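Local structure of SusD superfamily protein (Bacteroides thetaiotaomicron, 3MCX) at residues L293-D296 with F297-L301; K408-R411 with K412-G416; E417-V420 with F421-Y424. The protein is of unknown function but, like other SusD-family outer-membrane proteins, probably binds glycans at the cell surface for uptake by a partner transporter. One frame throughout, in Å; residues are numbered along the deposited sequence. Where two conformers were deposited one is given.

Contact 1 of 3, residues L293-D296 with F297-L301; sequences LSED and FLNLL
Ser-294 and Phe-297 meet through a capping bond at the start of helix 295-301. Ser-294 is the N-cap, and its OG takes the amide hydrogen of Phe-297 N at 3.1 Å. The side chain can do this because OG stands between the backbone N and the carbonyl carbon (chi1 70°), which folds it back over the first turn. The hydroxyl is also hydrogen-bonded to the carbonyl of Ala-54, so it joins the helix start to the chain before strand 56-57.

Three backbone bonds of the i to i+4 kind follow. Leu-298 N reaches Ser-294 O with an N-H...O angle of 169°, Asn-299 N reaches Glu-295 O at 2.8 Å, and Leu-300 N reaches Asp-296 O.

Apolar contact comes from Leu-293, the last residue of strand 292-293. Both methyls approach the CD2 corner of the Phe-297 ring obliquely, from the same side of its plane, CD2 lying 3.9 Å and CD1 4.0 Å from Phe-297 CD2. Thr-313 packs against both residues.

On the outer side, Glu-295 CG passes 3.9 Å from Asn-299 ND2, with carboxylate and amide planes 31° apart. Glu-295 OE1 takes Ser-436 N; Asp-296 OD1 takes Gly-435 N and His-438 NE2, and OD2 takes Lys-434 N. Carboxylates at this end would probably also interact favourably with the helix dipole, so the first turn combines capping with attachment to the 434-438 region.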
# COMPACT_ATOMS: atom_id res chain seq x y z
N LEU A 293 15.49 -6.97 4.24
CA LEU A 293 14.93 -8.15 3.60
C LEU A 293 15.25 -9.40 4.41
O LEU A 293 16.36 -9.52 4.97
CB LEU A 293 15.47 -8.27 2.18
CG LEU A 293 15.18 -7.06 1.27
CD1 LEU A 293 15.98 -7.10 -0.05
CD2 LEU A 293 13.66 -6.96 0.98
N SER A 294 14.29 -10.32 4.46
CA SER A 294 14.48 -11.59 5.14
C SER A 294 15.16 -12.63 4.24
O SER A 294 15.24 -12.48 3.02
CB SER A 294 13.14 -12.14 5.57
OG SER A 294 12.42 -12.54 4.42
N GLU A 295 15.62 -13.68 4.86
CA GLU A 295 16.15 -14.80 4.10
C GLU A 295 15.04 -15.47 3.29
O GLU A 295 15.30 -16.03 2.22
CB GLU A 295 16.81 -15.83 5.01
CG GLU A 295 17.70 -16.79 4.26
CD GLU A 295 18.19 -17.91 5.14
OE1 GLU A 295 17.38 -18.35 6.01
OE2 GLU A 295 19.36 -18.37 4.93
N ASP A 296 13.80 -15.42 3.77
CA ASP A 296 12.67 -15.92 2.95
C ASP A 296 12.65 -15.22 1.61
O ASP A 296 12.48 -15.87 0.59
CB ASP A 296 11.31 -15.74 3.65
CG ASP A 296 11.30 -16.16 5.11
OD1 ASP A 296 11.95 -15.51 5.96
OD2 ASP A 296 10.60 -17.15 5.40
N PHE A 297 12.78 -13.89 1.60
CA PHE A 297 12.76 -13.15 0.36
C PHE A 297 13.96 -13.46 -0.52
O PHE A 297 13.82 -13.70 -1.71
CB PHE A 297 12.71 -11.64 0.62
CG PHE A 297 12.62 -10.86 -0.66
CD1 PHE A 297 11.45 -10.90 -1.41
CD2 PHE A 297 13.73 -10.20 -1.18
CE1 PHE A 297 11.36 -10.25 -2.63
CE2 PHE A 297 13.65 -9.57 -2.39
CZ PHE A 297 12.46 -9.59 -3.12
N LEU A 298 15.16 -13.43 0.05
CA LEU A 298 16.36 -13.70 -0.76
C LEU A 298 16.30 -15.10 -1.34
O LEU A 298 16.66 -15.32 -2.49
CB LEU A 298 17.66 -13.46 0.04
CG LEU A 298 17.91 -11.98 0.42
CD1 LEU A 298 19.30 -11.85 1.08
CD2 LEU A 298 17.78 -11.03 -0.79
N ASN A 299 15.85 -16.06 -0.55
CA ASN A 299 15.75 -17.44 -1.08
C ASN A 299 14.77 -17.47 -2.25
O ASN A 299 15.02 -18.13 -3.27
CB ASN A 299 15.29 -18.41 0.02
CG ASN A 299 16.41 -18.83 0.97
OD1 ASN A 299 17.59 -18.55 0.76
ND2 ASN A 299 16.02 -19.49 2.05
N LEU A 300 13.63 -16.78 -2.13
CA LEU A 300 12.63 -16.74 -3.21
C LEU A 300 13.24 -16.12 -4.46
O LEU A 300 13.12 -16.65 -5.56
CB LEU A 300 11.42 -15.94 -2.78
CG LEU A 300 10.37 -15.70 -3.87
CD1 LEU A 300 9.72 -16.98 -4.35
CD2 LEU A 300 9.30 -14.75 -3.35
N LEU A 301 13.88 -14.97 -4.31
CA LEU A 301 14.47 -14.29 -5.48
C LEU A 301 15.60 -15.10 -6.12
O LEU A 301 15.75 -15.12 -7.35
CB LEU A 301 14.98 -12.90 -5.09
CG LEU A 301 15.08 -11.87 -6.21
CD1 LEU A 301 13.72 -11.53 -6.86
CD2 LEU A 301 15.70 -10.59 -5.64

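Contact 2 of 3, residues K408-R411 with K412-G416; sequences KERR and KELVG
The guanidinium of Arg-410 is brought beside Leu-414 by a bend in its chain at chi3 (63°), after CG has set off anti to the carbonyl carbon (chi1 -68°). This is i to i+4 side-chain packing in the last turns of helix 403-414, an alpha-helix of the helix-rich SusD-family fold. Leu-414 CD1 lies over one face of the guanidinium, displaced toward its rim, and comes within 3.7 Å of Arg-410 NH2. The methyl thus covers part of a flat cation whose N-H groups are directed to polar partners: NE pairs with Asp-423 and NH1 with Asn-362.

Beneath the side chains runs regular helical bonding, Lys-412 N to Lys-408 O, Glu-413 N to Glu-409 O at 2.9 Å, and Leu-414 N to Arg-410 O at 2.8 Å.

Glu-409 and Glu-413 are buried among arginines. Arg-309 forms salt bridges with both, Arg-405 pairs with Glu-409 OE1, and Arg-388, Arg-355 and the hydroxyl of Tyr-244 also hold Glu-413; this setting would be expected to keep both acids ionised. Lys-412, extended beyond CG, lays its CG 3.5 Å from Lys-408 O as it runs back along the helix. Its ammonium does not touch Glu-409, NZ and OE1 being 4.6 Å apart. One water spans them, donating to Glu-409 OE1 at 2.7 Å and accepting from Lys-412 NZ at 2.8 Å.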
# COMPACT_ATOMS: atom_id res chain seq x y z
N LYS A 408 4.04 -15.87 -5.74
CA LYS A 408 5.50 -15.71 -5.83
C LYS A 408 5.90 -14.51 -6.67
O LYS A 408 6.75 -13.72 -6.26
CB LYS A 408 6.18 -16.95 -6.38
CG LYS A 408 6.27 -18.14 -5.42
CD LYS A 408 7.13 -19.25 -6.02
CE LYS A 408 7.47 -20.38 -5.06
NZ LYS A 408 8.44 -21.36 -5.65
N GLU A 409 5.31 -14.34 -7.84
CA GLU A 409 5.67 -13.21 -8.69
C GLU A 409 5.33 -11.90 -8.03
O GLU A 409 6.11 -10.92 -8.11
CB GLU A 409 4.97 -13.32 -10.05
CG GLU A 409 5.63 -12.48 -11.13
CD GLU A 409 7.05 -12.89 -11.41
OE1 GLU A 409 7.44 -14.04 -11.16
OE2 GLU A 409 7.78 -12.02 -11.94
N ARG A 410 4.18 -11.82 -7.35
CA ARG A 410 3.81 -10.61 -6.62
C ARG A 410 4.80 -10.27 -5.53
O ARG A 410 5.13 -9.09 -5.32
CB ARG A 410 2.41 -10.73 -6.01
CG ARG A 410 1.25 -10.78 -7.03
CD ARG A 410 -0.12 -10.92 -6.34
NE ARG A 410 -0.38 -9.75 -5.51
CZ ARG A 410 -0.98 -8.63 -5.90
NH1 ARG A 410 -1.56 -8.51 -7.09
NH2 ARG A 410 -1.06 -7.65 -5.05
N ARG A 411 5.26 -11.28 -4.80
CA ARG A 411 6.25 -11.05 -3.74
C ARG A 411 7.54 -10.47 -4.34
O ARG A 411 8.14 -9.54 -3.77
CB ARG A 411 6.54 -12.33 -2.95
CG ARG A 411 5.39 -12.65 -1.98
CD ARG A 411 5.55 -14.05 -1.47
NE ARG A 411 6.74 -14.21 -0.65
CZ ARG A 411 7.26 -15.38 -0.28
NH1 ARG A 411 6.69 -16.53 -0.67
NH2 ARG A 411 8.35 -15.42 0.48
N LYS A 412 7.97 -11.00 -5.47
CA LYS A 412 9.19 -10.52 -6.12
C LYS A 412 8.98 -9.07 -6.65
O LYS A 412 9.84 -8.22 -6.50
CB LYS A 412 9.60 -11.41 -7.28
CG LYS A 412 10.05 -12.81 -6.87
CD LYS A 412 10.31 -13.69 -8.08
CE LYS A 412 10.52 -15.14 -7.71
NZ LYS A 412 11.00 -15.95 -8.88
N GLU A 413 7.85 -8.80 -7.27
CA GLU A 413 7.61 -7.56 -7.97
C GLU A 413 7.27 -6.42 -7.03
O GLU A 413 7.68 -5.29 -7.27
CB GLU A 413 6.47 -7.73 -9.00
CG GLU A 413 6.26 -6.49 -9.88
CD GLU A 413 7.54 -6.09 -10.63
OE1 GLU A 413 8.23 -7.00 -11.12
OE2 GLU A 413 7.85 -4.87 -10.73
N LEU A 414 6.50 -6.70 -5.98
CA LEU A 414 5.88 -5.64 -5.17
C LEU A 414 6.48 -5.50 -3.78
O LEU A 414 5.96 -4.78 -2.95
CB LEU A 414 4.37 -5.91 -5.07
CG LEU A 414 3.63 -5.93 -6.43
CD1 LEU A 414 2.17 -6.31 -6.27
CD2 LEU A 414 3.76 -4.57 -7.13
N VAL A 415 7.60 -6.17 -3.55
CA VAL A 415 8.31 -6.04 -2.28
C VAL A 415 8.55 -4.56 -1.96
O VAL A 415 8.99 -3.80 -2.80
CB VAL A 415 9.65 -6.82 -2.28
CG1 VAL A 415 10.66 -6.27 -3.33
CG2 VAL A 415 10.26 -6.83 -0.87
N GLY A 416 8.20 -4.13 -0.77
CA GLY A 416 8.43 -2.73 -0.38
C GLY A 416 7.31 -1.77 -0.74
O GLY A 416 7.35 -0.61 -0.37
O HOH W 1 9.82 -15.24 -11.32

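Contact 3 of 3, residues E417-V420 with F421-Y424; sequences EGEV and FYDY
The Tyr-422 ring has Phe-421 CD2 over one face, 3.9 Å above the plane and offset toward the rim, and the carbonyl oxygen of Gly-418 at its edge, 3.7 Å from Tyr-422 CE2. Arg-138 adds a cation-pi contact to this ring. The carboxylate of Glu-419 crosses nearby, its plane 31° from that of the ring and OE1 3.9 Å from Tyr-422 CD2, while OE2 forms a salt bridge with Arg-138. Val-420 meets the Tyr-424 ring at its edge: its carbonyl O is 3.4 Å from Tyr-424 CD1, and CG1, in the ring plane, 3.8 Å from Tyr-424 CE1. The two side chains run alongside each other, valine CG1 being anti to its backbone N (chi1 160°).

Two weak backbone bonds, Tyr-422 N to Glu-419 O and Asp-423 N to Val-420 O, join residues three apart and form the opening turn of helix 420-426. Gly-418 leads into it with a positive phi of 84°. Asp-423 turns back over this turn, with CB 3.2 Å from Val-420 O and OD2 4.0 Å from Val-420 CG2. Its OD1 binds Arg-426 and its OD2 Arg-410. Replacing Asp-423 by an alanine removes the carboxylate these two arginines share, and is likely to leave Arg-410 without its mate at NE and freer to turn. The buried acids are thus matched by arginines, Glu-419 by Arg-138 and Asp-423 by a pair.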
# COMPACT_ATOMS: atom_id res chain seq x y z
N GLU A 417 6.26 -2.26 -1.40
CA GLU A 417 5.20 -1.41 -1.92
C GLU A 417 3.85 -1.57 -1.19
O GLU A 417 2.82 -1.03 -1.63
CB GLU A 417 5.10 -1.56 -3.44
CG GLU A 417 6.37 -1.07 -4.14
CD GLU A 417 6.35 -1.29 -5.64
OE1 GLU A 417 5.75 -0.49 -6.36
OE2 GLU A 417 6.92 -2.30 -6.06
N GLY A 418 3.89 -2.22 -0.04
CA GLY A 418 2.80 -2.14 0.91
C GLY A 418 1.62 -3.07 0.72
O GLY A 418 0.63 -2.91 1.42
N GLU A 419 1.72 -4.06 -0.17
CA GLU A 419 0.57 -4.90 -0.50
C GLU A 419 0.71 -6.38 -0.17
O GLU A 419 -0.31 -7.06 -0.05
CB GLU A 419 0.19 -4.79 -1.97
CG GLU A 419 -0.39 -3.45 -2.34
CD GLU A 419 -1.66 -3.15 -1.63
OE1 GLU A 419 -2.52 -4.07 -1.55
OE2 GLU A 419 -1.83 -2.05 -1.09
N VAL A 420 1.92 -6.92 -0.10
CA VAL A 420 2.08 -8.37 0.01
C VAL A 420 1.34 -9.03 1.17
O VAL A 420 0.83 -10.14 1.02
CB VAL A 420 3.59 -8.75 -0.06
CG1 VAL A 420 3.89 -10.13 0.53
CG2 VAL A 420 4.05 -8.61 -1.51
N PHE A 421 1.26 -8.38 2.32
CA PHE A 421 0.46 -8.93 3.43
C PHE A 421 -0.93 -9.38 3.00
O PHE A 421 -1.39 -10.46 3.34
CB PHE A 421 0.36 -7.81 4.47
CG PHE A 421 -0.38 -8.14 5.75
CD1 PHE A 421 -0.25 -9.34 6.40
CD2 PHE A 421 -1.16 -7.14 6.37
CE1 PHE A 421 -0.86 -9.55 7.61
CE2 PHE A 421 -1.79 -7.38 7.55
CZ PHE A 421 -1.63 -8.56 8.18
N TYR A 422 -1.58 -8.51 2.25
CA TYR A 422 -2.97 -8.75 1.82
C TYR A 422 -3.08 -9.92 0.86
O TYR A 422 -4.11 -10.61 0.83
CB TYR A 422 -3.54 -7.45 1.24
CG TYR A 422 -3.43 -6.35 2.25
CD1 TYR A 422 -4.19 -6.39 3.42
CD2 TYR A 422 -2.46 -5.35 2.11
CE1 TYR A 422 -4.08 -5.44 4.38
CE2 TYR A 422 -2.32 -4.37 3.12
CZ TYR A 422 -3.12 -4.44 4.24
OH TYR A 422 -2.99 -3.50 5.26
N ASP A 423 -2.01 -10.20 0.11
CA ASP A 423 -1.95 -11.40 -0.75
C ASP A 423 -2.19 -12.67 0.05
O ASP A 423 -2.88 -13.58 -0.39
CB ASP A 423 -0.59 -11.54 -1.45
CG ASP A 423 -0.24 -10.39 -2.35
OD1 ASP A 423 -1.00 -9.40 -2.49
OD2 ASP A 423 0.83 -10.50 -3.00
N TYR A 424 -1.59 -12.75 1.24
CA TYR A 424 -1.79 -13.91 2.09
C TYR A 424 -3.21 -13.88 2.64
O TYR A 424 -3.93 -14.88 2.59
CB TYR A 424 -0.83 -13.90 3.27
CG TYR A 424 0.61 -14.18 2.91
CD1 TYR A 424 1.43 -13.15 2.49
CD2 TYR A 424 1.15 -15.46 3.01
CE1 TYR A 424 2.76 -13.41 2.15
CE2 TYR A 424 2.46 -15.70 2.69
CZ TYR A 424 3.27 -14.66 2.30
OH TYR A 424 4.60 -14.91 1.96

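Contacts 2 and 3 follow one another in the chain, their centres 9 Å apart, and are tied by the salt bridge from Arg-410 NE to Asp-423 OD2 at 2.9 Å. Arg-411 of contact 2 also packs on contact 3, its CG 3.9 Å from Val-420 CG1. Contact 2 also packs against contact 1, where Leu-300 CD2 lies 3.7 Å from Arg-411 CB and Phe-297 CE1 lies 3.5 Å from Arg-411 O. Contact 2 thus touches both, while contacts 1 and 3, centres 15 Å apart, do not meet. Leu-298 is near the zinc ion held by Glu-315, Glu-319 and His-330, and Lys-412 near that of Asp-391 and Ser-393, each side chain about 12 Å away; contact 3 lies away from the zinc sites.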